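Local coordinates for protein isoprenyl transferase (Helicobacter pylori, PDB 2D2R) that catalyses the condensation of isopentenyl diphosphate with allylic pyrophosphates, making undecaprenyl diphosphate, the precursor of the lipid carrier for cell-wall synthesis, probably with magnesium as cofactor, at residues A[16-21]-A[184-189]. Sequence-based numbering, arbitrary orientation.
Sequences LKHLAI and PEVDLL
His18 turns its imidazole onto the loop that leads into strand 188-191. With CG anti to the backbone N (chi1 -177°), the ring reaches back to Pro184, where ND1 donates to Pro184 O at 2.9 Å; that oxygen lies close to the ring plane, but the donor stands above the plane of the carbonyl. Val186 CG2 sits over one ring face, 3.8 Å from the centroid, in a CH-pi contact. NE2 is hydrogen-bonded to Thr64 OG1 of strand 62-66, so both ring nitrogens are held and the rotation of the imidazole is fixed.

Asp187 OD2 accepts from two successive amides, Lys17 N at 2.8 Å from above the carboxylate plane and His18 N on the anti lone pair, while the Asp187 backbone N returns a bond to His18 O. These bonds lie just ahead of the point where strands 18-22 and 188-191 pair in parallel, neighbours in the sheet of the cis-prenyltransferase fold, with 62-66 flanking the first and 210-213 the second. Pairing proper is marked by Ala20 N to Leu188 O, 3.1 Å.

Leu188 lies beside Leu19 on one face of the sheet, its CG a tight 3.5 Å from Leu19 CD1, and the Leu16 side chain runs across Leu188, with its CD1 packed on Leu188 CB; Phe233 of helix 223-236 covers this side. On the opposite face Ala20 CB meets Leu189 CD1; the Leu189 side chain lies close to Leu198, which probably binds substrate.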
loop_
_atom_site.group_PDB
_atom_site.type_symbol
_atom_site.label_atom_id
_atom_site.label_comp_id
_atom_site.label_asym_id
_atom_site.label_seq_id
_atom_site.Cartn_x
_atom_site.Cartn_y
_atom_site.Cartn_z
ATOM N N LEU A 16 1.052 -11.879 15.060
ATOM C CA LEU A 16 -0.035 -11.030 14.636
ATOM C C LEU A 16 -0.421 -10.083 15.743
ATOM O O LEU A 16 -1.044 -10.477 16.720
ATOM C CB LEU A 16 -1.235 -11.863 14.242
ATOM C CG LEU A 16 -2.450 -11.051 13.793
ATOM C CD1 LEU A 16 -2.034 -10.157 12.638
ATOM C CD2 LEU A 16 -3.580 -11.943 13.386
ATOM N N LYS A 17 -0.049 -8.817 15.603
ATOM C CA LYS A 17 -0.382 -7.841 16.616
ATOM C C LYS A 17 -1.391 -6.804 16.138
ATOM O O LYS A 17 -2.278 -6.409 16.896
ATOM C CB LYS A 17 0.867 -7.127 17.100
ATOM C CG LYS A 17 1.827 -8.028 17.825
ATOM C CD LYS A 17 2.994 -7.227 18.332
ATOM C CE LYS A 17 3.906 -8.043 19.250
ATOM N NZ LYS A 17 3.298 -8.362 20.590
ATOM N N HIS A 18 -1.274 -6.376 14.880
ATOM C CA HIS A 18 -2.171 -5.344 14.351
ATOM C C HIS A 18 -2.826 -5.856 13.076
ATOM O O HIS A 18 -2.114 -6.160 12.085
ATOM C CB HIS A 18 -1.329 -4.087 14.042
ATOM C CG HIS A 18 -2.126 -2.913 13.563
ATOM N ND1 HIS A 18 -1.561 -1.669 13.348
ATOM C CD2 HIS A 18 -3.443 -2.786 13.271
ATOM C CE1 HIS A 18 -2.502 -0.833 12.935
ATOM N NE2 HIS A 18 -3.651 -1.484 12.879
ATOM N N LEU A 19 -4.159 -5.959 13.100
ATOM C CA LEU A 19 -4.966 -6.418 11.978
ATOM C C LEU A 19 -5.729 -5.199 11.507
ATOM O O LEU A 19 -6.240 -4.437 12.326
ATOM C CB LEU A 19 -5.949 -7.513 12.412
ATOM C CG LEU A 19 -7.102 -7.939 11.474
ATOM C CD1 LEU A 19 -6.562 -8.553 10.165
ATOM C CD2 LEU A 19 -8.014 -9.001 12.180
ATOM N N ALA A 20 -5.800 -5.004 10.188
ATOM C CA ALA A 20 -6.501 -3.845 9.627
ATOM C C ALA A 20 -7.495 -4.378 8.616
ATOM O O ALA A 20 -7.199 -5.319 7.870
ATOM C CB ALA A 20 -5.499 -2.908 8.923
ATOM N N ILE A 21 -8.679 -3.795 8.571
ATOM C CA ILE A 21 -9.626 -4.331 7.644
ATOM C C ILE A 21 -10.358 -3.305 6.824
ATOM O O ILE A 21 -10.815 -2.303 7.363
ATOM C CB ILE A 21 -10.710 -5.200 8.371
ATOM C CG1 ILE A 21 -10.060 -6.329 9.198
ATOM C CG2 ILE A 21 -11.634 -5.765 7.308
ATOM C CD1 ILE A 21 -11.083 -7.186 10.002
ATOM N N PRO A 184 1.401 -0.270 16.667
ATOM C CA PRO A 184 2.419 -1.043 15.950
ATOM C C PRO A 184 2.077 -0.983 14.450
ATOM O O PRO A 184 0.983 -0.570 14.067
ATOM C CB PRO A 184 2.274 -2.445 16.517
ATOM C CG PRO A 184 0.829 -2.534 16.931
ATOM C CD PRO A 184 0.399 -1.121 17.333
ATOM N N GLU A 185 3.015 -1.397 13.606
ATOM C CA GLU A 185 2.732 -1.377 12.189
ATOM C C GLU A 185 1.703 -2.459 11.900
ATOM O O GLU A 185 1.416 -3.358 12.732
ATOM C CB GLU A 185 4.012 -1.645 11.353
ATOM C CG GLU A 185 5.066 -0.529 11.436
ATOM C CD GLU A 185 4.567 0.846 10.917
ATOM O OE1 GLU A 185 4.488 1.058 9.683
ATOM O OE2 GLU A 185 4.288 1.728 11.752
ATOM N N VAL A 186 1.116 -2.382 10.715
ATOM C CA VAL A 186 0.133 -3.375 10.340
ATOM C C VAL A 186 0.766 -4.718 9.968
ATOM O O VAL A 186 1.707 -4.743 9.149
ATOM C CB VAL A 186 -0.700 -2.880 9.160
ATOM C CG1 VAL A 186 -1.617 -4.011 8.701
ATOM C CG2 VAL A 186 -1.480 -1.661 9.567
ATOM N N ASP A 187 0.271 -5.823 10.543
ATOM C CA ASP A 187 0.813 -7.133 10.199
ATOM C C ASP A 187 0.047 -7.845 9.095
ATOM O O ASP A 187 0.630 -8.616 8.325
ATOM C CB ASP A 187 0.822 -8.079 11.395
ATOM C CG ASP A 187 1.714 -7.591 12.501
ATOM O OD1 ASP A 187 2.939 -7.499 12.286
ATOM O OD2 ASP A 187 1.177 -7.271 13.596
ATOM N N LEU A 188 -1.256 -7.607 9.041
ATOM C CA LEU A 188 -2.098 -8.276 8.082
ATOM C C LEU A 188 -3.179 -7.278 7.725
ATOM O O LEU A 188 -3.845 -6.749 8.606
ATOM C CB LEU A 188 -2.650 -9.585 8.740
ATOM C CG LEU A 188 -4.007 -10.258 8.516
ATOM C CD1 LEU A 188 -4.520 -10.124 7.113
ATOM C CD2 LEU A 188 -3.997 -11.705 8.961
ATOM N N LEU A 189 -3.294 -6.952 6.441
ATOM C CA LEU A 189 -4.308 -6.004 5.943
ATOM C C LEU A 189 -5.286 -6.839 5.141
ATOM O O LEU A 189 -4.929 -7.490 4.159
ATOM C CB LEU A 189 -3.658 -4.921 5.043
ATOM C CG LEU A 189 -4.676 -4.020 4.340
ATOM C CD1 LEU A 189 -5.518 -3.273 5.404
ATOM C CD2 LEU A 189 -3.972 -3.019 3.480
#